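Local structure of 5-carboxyvanillate decarboxylase (Sphingomonas paucimobilis, 4L6D) at residues V292-D297 with Q308-A313; I200-N205 with M228-P233; E63-G68 with P108-G113. The protein probably decarboxylates 5-carboxyvanillate as a carboxy-lyase of the amidohydrolase superfamily, and here holds vanillic acid at a manganese ion. All coordinates share one frame; numbering follows the deposited sequence.

Contact 1. Residues V292-D297 with Q308-A313; sequences VMWAID and QFIRTA. With MN (manganese (II) ion), chain I; VNL (4-hydroxy-3-methoxybenzoate), chain J.
An apolar contact between Trp294 and Ile310 packs the segment just past the last barrel strand against the helix that follows it, in an amidohydrolase-type TIM barrel. Strand 292-293 is the eighth of the parallel strands, and helix 303-311 comes back over the residues that continue it. The indole is the broad surface of the pair. Ile310 lays its CG2 methyl over one face of the five-membered ring of Trp294, 3.6 Å from the centroid and 16° off the normal, a CH-pi contact that is shifted toward the rim of the whole ring system. With CG1 anti to the backbone N (chi1 -173°), CG2 falls between the backbone N and the carbonyl carbon, and from there it meets the tryptophan. Phe309 comes from another direction, its CD2 lying 4.2 Å from Trp294 CD1 at the indole edge. The indole N-H has a polar partner: Trp294 NE1 donates to the carbonyl of Ala306, one turn before Ile310 in helix 303-311. Leu4 and Val323 also touch Ile310. Three residues beyond the tryptophan the same segment enters the active site. Asp297 is a manganese ligand together with Glu8 and His174, while its other oxygen, OD2, is hydrogen-bonded to His227. The vanillate adds its phenolic O3 at 2.0 Å from the manganese, and a water completes the ligands named here. The contact thus shows how the segment just past a barrel strand can pack one side chain on the following helix and, three residues on, supply a metal ligand: Asp297 OD1 reaches the manganese at 2.1 Å and stands 3.2 Å from O3 of the vanillate.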
loop_
_atom_site.group_PDB
_atom_site.type_symbol
_atom_site.label_atom_id
_atom_site.label_comp_id
_atom_site.label_asym_id
_atom_site.label_seq_id
_atom_site.Cartn_x
_atom_site.Cartn_y
_atom_site.Cartn_z
ATOM N N VAL A 292 -1.442 5.728 -18.505
ATOM C CA VAL A 292 -0.110 5.418 -18.002
ATOM C C VAL A 292 0.948 6.231 -18.729
ATOM O O VAL A 292 1.019 6.200 -19.952
ATOM C CB VAL A 292 0.217 3.917 -18.151
ATOM C CG1 VAL A 292 1.560 3.599 -17.491
ATOM C CG2 VAL A 292 -0.903 3.067 -17.552
ATOM N N MET A 293 1.791 6.922 -17.963
ATOM C CA MET A 293 2.867 7.741 -18.516
ATOM C C MET A 293 4.219 7.289 -18.007
ATOM O O MET A 293 4.342 6.788 -16.899
ATOM C CB MET A 293 2.669 9.199 -18.121
ATOM C CG MET A 293 1.469 9.829 -18.788
ATOM S SD MET A 293 1.137 11.506 -18.213
ATOM C CE MET A 293 0.376 11.202 -16.623
ATOM N N TRP A 294 5.243 7.500 -18.820
ATOM C CA TRP A 294 6.605 7.189 -18.421
ATOM C C TRP A 294 7.233 8.329 -17.612
ATOM O O TRP A 294 6.905 9.506 -17.801
ATOM C CB TRP A 294 7.415 6.876 -19.683
ATOM C CG TRP A 294 8.866 6.604 -19.450
ATOM C CD1 TRP A 294 9.415 5.488 -18.895
ATOM C CD2 TRP A 294 9.951 7.475 -19.777
ATOM N NE1 TRP A 294 10.789 5.612 -18.848
ATOM C CE2 TRP A 294 11.139 6.823 -19.397
ATOM C CE3 TRP A 294 10.031 8.747 -20.371
ATOM C CZ2 TRP A 294 12.393 7.399 -19.581
ATOM C CZ3 TRP A 294 11.273 9.318 -20.549
ATOM C CH2 TRP A 294 12.440 8.641 -20.159
ATOM N N ALA A 295 8.144 7.969 -16.709
ATOM C CA ALA A 295 8.918 8.952 -15.948
ATOM C C ALA A 295 10.254 8.340 -15.545
ATOM O O ALA A 295 10.438 7.129 -15.670
ATOM C CB ALA A 295 8.154 9.418 -14.706
ATOM N N ILE A 296 11.171 9.168 -15.040
ATOM C CA ILE A 296 12.473 8.691 -14.587
ATOM C C ILE A 296 12.622 8.820 -13.074
ATOM O O ILE A 296 13.196 7.935 -12.431
ATOM C CB ILE A 296 13.630 9.449 -15.266
ATOM C CG1 ILE A 296 13.543 9.323 -16.790
ATOM C CG2 ILE A 296 14.976 8.949 -14.736
ATOM C CD1 ILE A 296 14.396 10.348 -17.509
ATOM N N ASP A 297 12.100 9.914 -12.513
ATOM C CA ASP A 297 12.415 10.337 -11.145
ATOM C C ASP A 297 13.874 10.809 -11.015
ATOM O O ASP A 297 14.516 10.600 -9.983
ATOM C CB ASP A 297 12.102 9.240 -10.106
ATOM C CG ASP A 297 11.313 9.763 -8.924
ATOM O OD1 ASP A 297 11.340 10.984 -8.678
ATOM O OD2 ASP A 297 10.673 8.944 -8.228
ATOM N N GLN A 308 15.679 2.507 -20.958
ATOM C CA GLN A 308 15.746 1.176 -21.535
ATOM C C GLN A 308 14.545 0.336 -21.131
ATOM O O GLN A 308 14.086 -0.499 -21.915
ATOM C CB GLN A 308 17.091 0.535 -21.208
ATOM C CG GLN A 308 18.198 1.339 -21.886
ATOM C CD GLN A 308 19.604 0.970 -21.462
ATOM O OE1 GLN A 308 19.851 -0.103 -20.901
ATOM N NE2 GLN A 308 20.546 1.860 -21.759
ATOM N N PHE A 309 14.008 0.601 -19.941
ATOM C CA PHE A 309 12.777 -0.046 -19.485
ATOM C C PHE A 309 11.618 0.189 -20.464
ATOM O O PHE A 309 10.957 -0.765 -20.897
ATOM C CB PHE A 309 12.450 0.442 -18.065
ATOM C CG PHE A 309 10.981 0.420 -17.700
ATOM C CD1 PHE A 309 10.296 -0.776 -17.498
ATOM C CD2 PHE A 309 10.297 1.624 -17.517
ATOM C CE1 PHE A 309 8.942 -0.770 -17.131
ATOM C CE2 PHE A 309 8.953 1.639 -17.155
ATOM C CZ PHE A 309 8.273 0.441 -16.970
ATOM N N ILE A 310 11.389 1.439 -20.855
ATOM C CA ILE A 310 10.286 1.701 -21.777
ATOM C C ILE A 310 10.612 1.313 -23.231
ATOM O O ILE A 310 9.745 0.784 -23.932
ATOM C CB ILE A 310 9.733 3.148 -21.639
ATOM C CG1 ILE A 310 8.480 3.345 -22.497
ATOM C CG2 ILE A 310 10.777 4.170 -22.016
ATOM C CD1 ILE A 310 7.324 2.451 -22.115
ATOM N N ARG A 311 11.856 1.522 -23.675
ATOM C CA ARG A 311 12.223 1.154 -25.046
ATOM C C ARG A 311 12.079 -0.345 -25.299
ATOM O O ARG A 311 11.861 -0.772 -26.438
ATOM C CB ARG A 311 13.651 1.599 -25.391
ATOM C CG ARG A 311 13.828 3.107 -25.570
ATOM C CD ARG A 311 15.169 3.347 -26.263
ATOM N NE ARG A 311 15.661 4.723 -26.164
ATOM C CZ ARG A 311 15.207 5.736 -26.888
ATOM N NH1 ARG A 311 14.235 5.542 -27.775
ATOM N NH2 ARG A 311 15.730 6.950 -26.723
ATOM N N THR A 312 12.229 -1.144 -24.246
ATOM C CA THR A 312 12.144 -2.590 -24.385
ATOM C C THR A 312 10.826 -3.175 -23.877
ATOM O O THR A 312 10.702 -4.397 -23.782
ATOM C CB THR A 312 13.284 -3.306 -23.644
ATOM O OG1 THR A 312 13.184 -3.023 -22.237
ATOM C CG2 THR A 312 14.642 -2.845 -24.171
ATOM N N ALA A 313 9.845 -2.332 -23.564
ATOM C CA ALA A 313 8.594 -2.850 -23.000
ATOM C C ALA A 313 7.868 -3.756 -24.006
ATOM O O ALA A 313 7.767 -3.422 -25.197
ATOM C CB ALA A 313 7.703 -1.724 -22.560
HETATM MN MN MN I . 10.074 12.066 -7.398
HETATM C C1 VNL J . 13.973 10.581 -3.245
HETATM C CO1 VNL J . 13.505 9.876 -4.362
HETATM C CO2 VNL J . 13.483 11.865 -2.935
HETATM C CM1 VNL J . 12.534 10.447 -5.205
HETATM C CM2 VNL J . 12.511 12.444 -3.748
HETATM O OM VNL J . 11.974 13.686 -3.526
HETATM C CZ VNL J . 12.026 11.715 -4.924
HETATM C CC VNL J . 15.043 9.967 -2.381
HETATM C CV VNL J . 12.389 14.461 -2.386
HETATM O O1 VNL J . 15.705 8.975 -2.789
HETATM O O2 VNL J . 15.300 10.506 -1.279
HETATM O O3 VNL J . 11.342 12.463 -5.842
HETATM O O HOH W 1 10.565 13.765 -8.695
#

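Contact 2. Residues I200-N205 with M228-P233; sequences IETSTN and MGEAIP
Ser203 and Glu230 bring helix 197-211 up against the turn of positive phi (left-handed) that follows barrel strand 223-225, with CA atoms 5.4 Å apart. The backbones come close at Ser203, whose CB sits 3.4 Å from the carbonyl oxygen of Glu230. The serine hydroxyl, placed between its backbone N and carbonyl carbon (chi1 61°), bonds to Gly199 O in its own helix, and a water bridges the segments by donating to both Ser203 OG and Glu230 O. Thr202 presents its methyl, with CG2 3.8 Å from Glu230 CG, while OG1 turns back to Tyr198 O. Bending at chi2 (-68°) carries the glutamate chain across the threonine at a slant, and its OE2 is hydrogen-bonded to His227 ND1. Ile232 finishes the packing, its CD1 lying 3.8 Å from Ser203 O. Trp196 of the second subunit packs on Ser203 and is hydrogen-bonded through NE1 to Thr204 OG1, which places the contact at the dimer interface. His227 is the second-shell partner of the metal site, and Glu230 stands behind it in a third shell; its carboxylate would be expected to orient the imidazole and perhaps polarise it.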
loop_
_atom_site.group_PDB
_atom_site.type_symbol
_atom_site.label_atom_id
_atom_site.label_comp_id
_atom_site.label_asym_id
_atom_site.label_seq_id
_atom_site.Cartn_x
_atom_site.Cartn_y
_atom_site.Cartn_z
ATOM N N ILE A 200 2.935 4.748 0.979
ATOM C CA ILE A 200 1.844 4.656 1.946
ATOM C C ILE A 200 1.203 6.024 2.194
ATOM O O ILE A 200 -0.025 6.158 2.186
ATOM C CB ILE A 200 2.324 4.052 3.272
ATOM C CG1 ILE A 200 2.907 2.648 3.062
ATOM C CG2 ILE A 200 1.176 4.022 4.271
ATOM C CD1 ILE A 200 1.946 1.683 2.381
ATOM N N GLU A 201 2.039 7.039 2.385
ATOM C CA GLU A 201 1.572 8.405 2.581
ATOM C C GLU A 201 0.721 8.906 1.412
ATOM O O GLU A 201 -0.396 9.402 1.619
ATOM C CB GLU A 201 2.794 9.312 2.808
ATOM C CG GLU A 201 2.581 10.798 2.544
ATOM C CD GLU A 201 1.624 11.463 3.517
ATOM O OE1 GLU A 201 1.401 10.940 4.635
ATOM O OE2 GLU A 201 1.089 12.520 3.129
ATOM N N THR A 202 1.234 8.731 0.194
ATOM C CA THR A 202 0.616 9.318 -0.991
ATOM C C THR A 202 -0.654 8.570 -1.388
ATOM O O THR A 202 -1.670 9.191 -1.720
ATOM C CB THR A 202 1.618 9.353 -2.154
ATOM O OG1 THR A 202 2.835 9.948 -1.690
ATOM C CG2 THR A 202 1.087 10.201 -3.306
ATOM N N SER A 203 -0.601 7.236 -1.345
ATOM C CA SER A 203 -1.777 6.437 -1.670
ATOM C C SER A 203 -2.890 6.679 -0.664
ATOM O O SER A 203 -4.060 6.755 -1.041
ATOM C CB SER A 203 -1.462 4.938 -1.762
ATOM O OG SER A 203 -0.962 4.431 -0.534
ATOM N N THR A 204 -2.547 6.794 0.615
ATOM C CA THR A 204 -3.581 7.028 1.625
ATOM C C THR A 204 -4.268 8.379 1.420
ATOM O O THR A 204 -5.481 8.484 1.547
ATOM C CB THR A 204 -3.021 6.873 3.045
ATOM O OG1 THR A 204 -2.548 5.526 3.217
ATOM C CG2 THR A 204 -4.087 7.162 4.092
ATOM N N ASN A 205 -3.486 9.400 1.090
ATOM C CA ASN A 205 -4.028 10.706 0.739
ATOM C C ASN A 205 -5.051 10.545 -0.392
ATOM O O ASN A 205 -6.214 10.952 -0.272
ATOM C CB ASN A 205 -2.872 11.623 0.314
ATOM C CG ASN A 205 -3.235 13.108 0.350
ATOM O OD1 ASN A 205 -4.402 13.483 0.425
ATOM N ND2 ASN A 205 -2.206 13.960 0.306
ATOM N N MET A 228 3.917 3.969 -10.259
ATOM C CA MET A 228 2.865 3.084 -10.754
ATOM C C MET A 228 1.568 3.289 -9.977
ATOM O O MET A 228 0.904 2.339 -9.567
ATOM C CB MET A 228 3.335 1.619 -10.744
ATOM C CG MET A 228 2.725 0.766 -11.868
ATOM S SD MET A 228 3.106 1.319 -13.558
ATOM C CE MET A 228 4.784 0.727 -13.711
ATOM N N GLY A 229 1.221 4.556 -9.790
ATOM C CA GLY A 229 -0.018 4.931 -9.138
ATOM C C GLY A 229 -0.025 4.693 -7.642
ATOM O O GLY A 229 -1.101 4.576 -7.050
ATOM N N GLU A 230 1.168 4.638 -7.041
ATOM C CA GLU A 230 1.313 4.369 -5.605
ATOM C C GLU A 230 0.544 3.116 -5.199
ATOM O O GLU A 230 0.002 3.032 -4.097
ATOM C CB GLU A 230 0.918 5.591 -4.747
ATOM C CG GLU A 230 1.533 6.916 -5.209
ATOM C CD GLU A 230 3.042 6.994 -5.015
ATOM O OE1 GLU A 230 3.641 6.041 -4.477
ATOM O OE2 GLU A 230 3.625 8.021 -5.414
ATOM N N ALA A 231 0.526 2.159 -6.127
ATOM C CA ALA A 231 -0.109 0.838 -5.989
ATOM C C ALA A 231 -1.628 0.821 -5.938
ATOM O O ALA A 231 -2.220 -0.255 -5.875
ATOM C CB ALA A 231 0.486 0.024 -4.820
ATOM N N ILE A 232 -2.258 1.991 -5.977
ATOM C CA ILE A 232 -3.720 1.996 -6.046
ATOM C C ILE A 232 -4.291 1.134 -7.205
ATOM O O ILE A 232 -5.313 0.459 -7.025
ATOM C CB ILE A 232 -4.308 3.426 -5.997
ATOM C CG1 ILE A 232 -3.989 4.061 -4.637
ATOM C CG2 ILE A 232 -5.806 3.403 -6.259
ATOM C CD1 ILE A 232 -4.204 5.550 -4.598
ATOM N N PRO A 233 -3.623 1.104 -8.383
ATOM C CA PRO A 233 -4.168 0.238 -9.436
ATOM C C PRO A 233 -4.288 -1.232 -9.008
ATOM O O PRO A 233 -5.161 -1.954 -9.510
ATOM C CB PRO A 233 -3.137 0.371 -10.555
ATOM C CG PRO A 233 -2.610 1.786 -10.391
ATOM C CD PRO A 233 -2.546 1.979 -8.899
HETATM O O HOH W 2 -0.713 1.813 -1.677
#

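Contact 3. Residues E63-G68 with P108-G113; sequences EMDSNG and PTRFAG
Asp65 and Arg110 form a salt bridge in which both terminal nitrogens of the guanidinium converge on one carboxylate oxygen. Arg110 NH1 lies 2.8 Å from Asp65 OD1, which meets it with its syn lone pair, while Arg110 NH2, at 2.9 Å, meets Asp65 OD1 nearly along the C-O axis. Sharing one acceptor bends both bonds, to N-H...O angles near 145°. The oxygen nevertheless stays almost in the guanidinium plane, and the two flat groups are turned 30° from each other. Bends at chi2 and chi3 fold the arginine chain, whose NE and NH2 also donate to the carbonyls of Asp70 and Val69, just beyond the helix. There Gly68, with positive phi, is the first residue to leave helical geometry and makes a Schellman motif. Inside the ion pair, Met64 and Arg110 run past each other in opposite directions, and Met64 CE touches the Arg110 carbonyl oxygen at 3.6 Å. The thioether sulfur then reaches Phe111 in an oblique Met-aromatic contact, with Met64 SD 3.7 Å from Phe111 CE1. His72 of strand 71-76 touches both Met64 and Phe111, placing this packing between a barrel helix and the start of strand 111-115. Together these bonds tie one arginine to the helix and to the chain leading out of it, its charge probably balanced by Asp65 at the exposed margin while the sulfur and ring are buried beneath.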
loop_
_atom_site.group_PDB
_atom_site.type_symbol
_atom_site.label_atom_id
_atom_site.label_comp_id
_atom_site.label_asym_id
_atom_site.label_seq_id
_atom_site.Cartn_x
_atom_site.Cartn_y
_atom_site.Cartn_z
ATOM N N GLU A 63 22.750 14.120 -20.225
ATOM C CA GLU A 63 22.220 12.771 -20.022
ATOM C C GLU A 63 20.966 12.537 -20.864
ATOM O O GLU A 63 20.761 11.446 -21.400
ATOM C CB GLU A 63 21.904 12.534 -18.548
ATOM C CG GLU A 63 23.134 12.271 -17.723
ATOM C CD GLU A 63 23.600 10.837 -17.852
ATOM O OE1 GLU A 63 22.834 9.930 -17.458
ATOM O OE2 GLU A 63 24.719 10.616 -18.358
ATOM N N MET A 64 20.124 13.556 -20.987
ATOM C CA MET A 64 18.985 13.449 -21.892
ATOM C C MET A 64 19.458 13.182 -23.312
ATOM O O MET A 64 18.933 12.311 -23.998
ATOM C CB MET A 64 18.116 14.707 -21.834
ATOM C CG MET A 64 17.364 14.859 -20.507
ATOM S SD MET A 64 16.745 16.539 -20.248
ATOM C CE MET A 64 15.558 16.664 -21.594
ATOM N N ASP A 65 20.481 13.908 -23.744
ATOM C CA ASP A 65 20.976 13.748 -25.102
ATOM C C ASP A 65 21.583 12.362 -25.340
ATOM O O ASP A 65 21.321 11.737 -26.372
ATOM C CB ASP A 65 21.978 14.856 -25.450
ATOM C CG ASP A 65 21.308 16.208 -25.636
ATOM O OD1 ASP A 65 20.089 16.236 -25.889
ATOM O OD2 ASP A 65 22.001 17.239 -25.538
ATOM N N SER A 66 22.374 11.876 -24.387
ATOM C CA SER A 66 23.035 10.585 -24.568
ATOM C C SER A 66 22.047 9.421 -24.545
ATOM O O SER A 66 22.321 8.367 -25.110
ATOM C CB SER A 66 24.145 10.377 -23.527
ATOM O OG SER A 66 23.604 10.174 -22.235
ATOM N N ASN A 67 20.895 9.618 -23.909
ATOM C CA ASN A 67 19.881 8.562 -23.824
ATOM C C ASN A 67 18.677 8.758 -24.738
ATOM O O ASN A 67 17.746 7.952 -24.730
ATOM C CB ASN A 67 19.409 8.399 -22.381
ATOM C CG ASN A 67 20.483 7.835 -21.492
ATOM O OD1 ASN A 67 20.732 6.627 -21.497
ATOM N ND2 ASN A 67 21.139 8.706 -20.722
ATOM N N GLY A 68 18.696 9.833 -25.520
ATOM C CA GLY A 68 17.608 10.098 -26.450
ATOM C C GLY A 68 16.301 10.479 -25.775
ATOM O O GLY A 68 15.222 10.144 -26.257
ATOM N N PRO A 108 12.301 25.387 -24.489
ATOM C CA PRO A 108 10.931 24.869 -24.432
ATOM C C PRO A 108 10.704 23.584 -25.222
ATOM O O PRO A 108 9.647 22.976 -25.051
ATOM C CB PRO A 108 10.103 26.014 -25.029
ATOM C CG PRO A 108 11.049 26.737 -25.929
ATOM C CD PRO A 108 12.380 26.668 -25.221
ATOM N N THR A 109 11.650 23.177 -26.068
ATOM C CA THR A 109 11.510 21.888 -26.737
ATOM C C THR A 109 12.058 20.746 -25.880
ATOM O O THR A 109 11.800 19.573 -26.173
ATOM C CB THR A 109 12.190 21.847 -28.115
ATOM O OG1 THR A 109 13.609 21.899 -27.945
ATOM C CG2 THR A 109 11.713 22.997 -28.995
ATOM N N ARG A 110 12.799 21.092 -24.824
ATOM C CA ARG A 110 13.399 20.078 -23.950
ATOM C C ARG A 110 12.798 20.046 -22.552
ATOM O O ARG A 110 12.890 19.034 -21.860
ATOM C CB ARG A 110 14.913 20.263 -23.835
ATOM C CG ARG A 110 15.645 20.369 -25.186
ATOM C CD ARG A 110 15.384 19.179 -26.135
ATOM N NE ARG A 110 15.798 17.869 -25.613
ATOM C CZ ARG A 110 17.044 17.408 -25.647
ATOM N NH1 ARG A 110 18.013 18.150 -26.153
ATOM N NH2 ARG A 110 17.333 16.209 -25.154
ATOM N N PHE A 111 12.183 21.142 -22.128
ATOM C CA PHE A 111 11.638 21.181 -20.780
ATOM C C PHE A 111 10.223 21.701 -20.756
ATOM O O PHE A 111 9.908 22.686 -21.421
ATOM C CB PHE A 111 12.547 21.998 -19.854
ATOM C CG PHE A 111 13.922 21.410 -19.726
ATOM C CD1 PHE A 111 14.117 20.260 -18.976
ATOM C CD2 PHE A 111 14.997 21.954 -20.406
ATOM C CE1 PHE A 111 15.369 19.684 -18.881
ATOM C CE2 PHE A 111 16.250 21.382 -20.315
ATOM C CZ PHE A 111 16.434 20.242 -19.556
ATOM N N ALA A 112 9.382 21.009 -19.998
ATOM C CA ALA A 112 8.059 21.501 -19.641
ATOM C C ALA A 112 8.075 21.655 -18.121
ATOM O O ALA A 112 9.025 21.219 -17.470
ATOM C CB ALA A 112 6.971 20.526 -20.103
ATOM N N GLY A 113 7.049 22.276 -17.540
ATOM C CA GLY A 113 7.080 22.520 -16.112
ATOM C C GLY A 113 5.745 22.496 -15.405
ATOM O O GLY A 113 4.722 22.910 -15.951
#

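Overall arrangement
All three contacts belong to one eight-stranded parallel barrel. Along the chain they come in series: contact 3 closes first, then contact 2, and contact 1 last. Contacts 1 and 3 have centres about 15 Å apart and touch, since Arg311 NH2 reaches Asn67 O at 3.0 Å, a probable hydrogen bond joining helix 303-311 to the end of helix 59-67. The centre of contact 2 is about 19 Å from that of contact 1 and about 28 Å from that of contact 3, across the chain's centre from the latter. Contacts 1 and 2 do not touch, yet contact 1 supplies a manganese ligand and contact 2 backs it through His227, whereas contact 3 is packing away from the site.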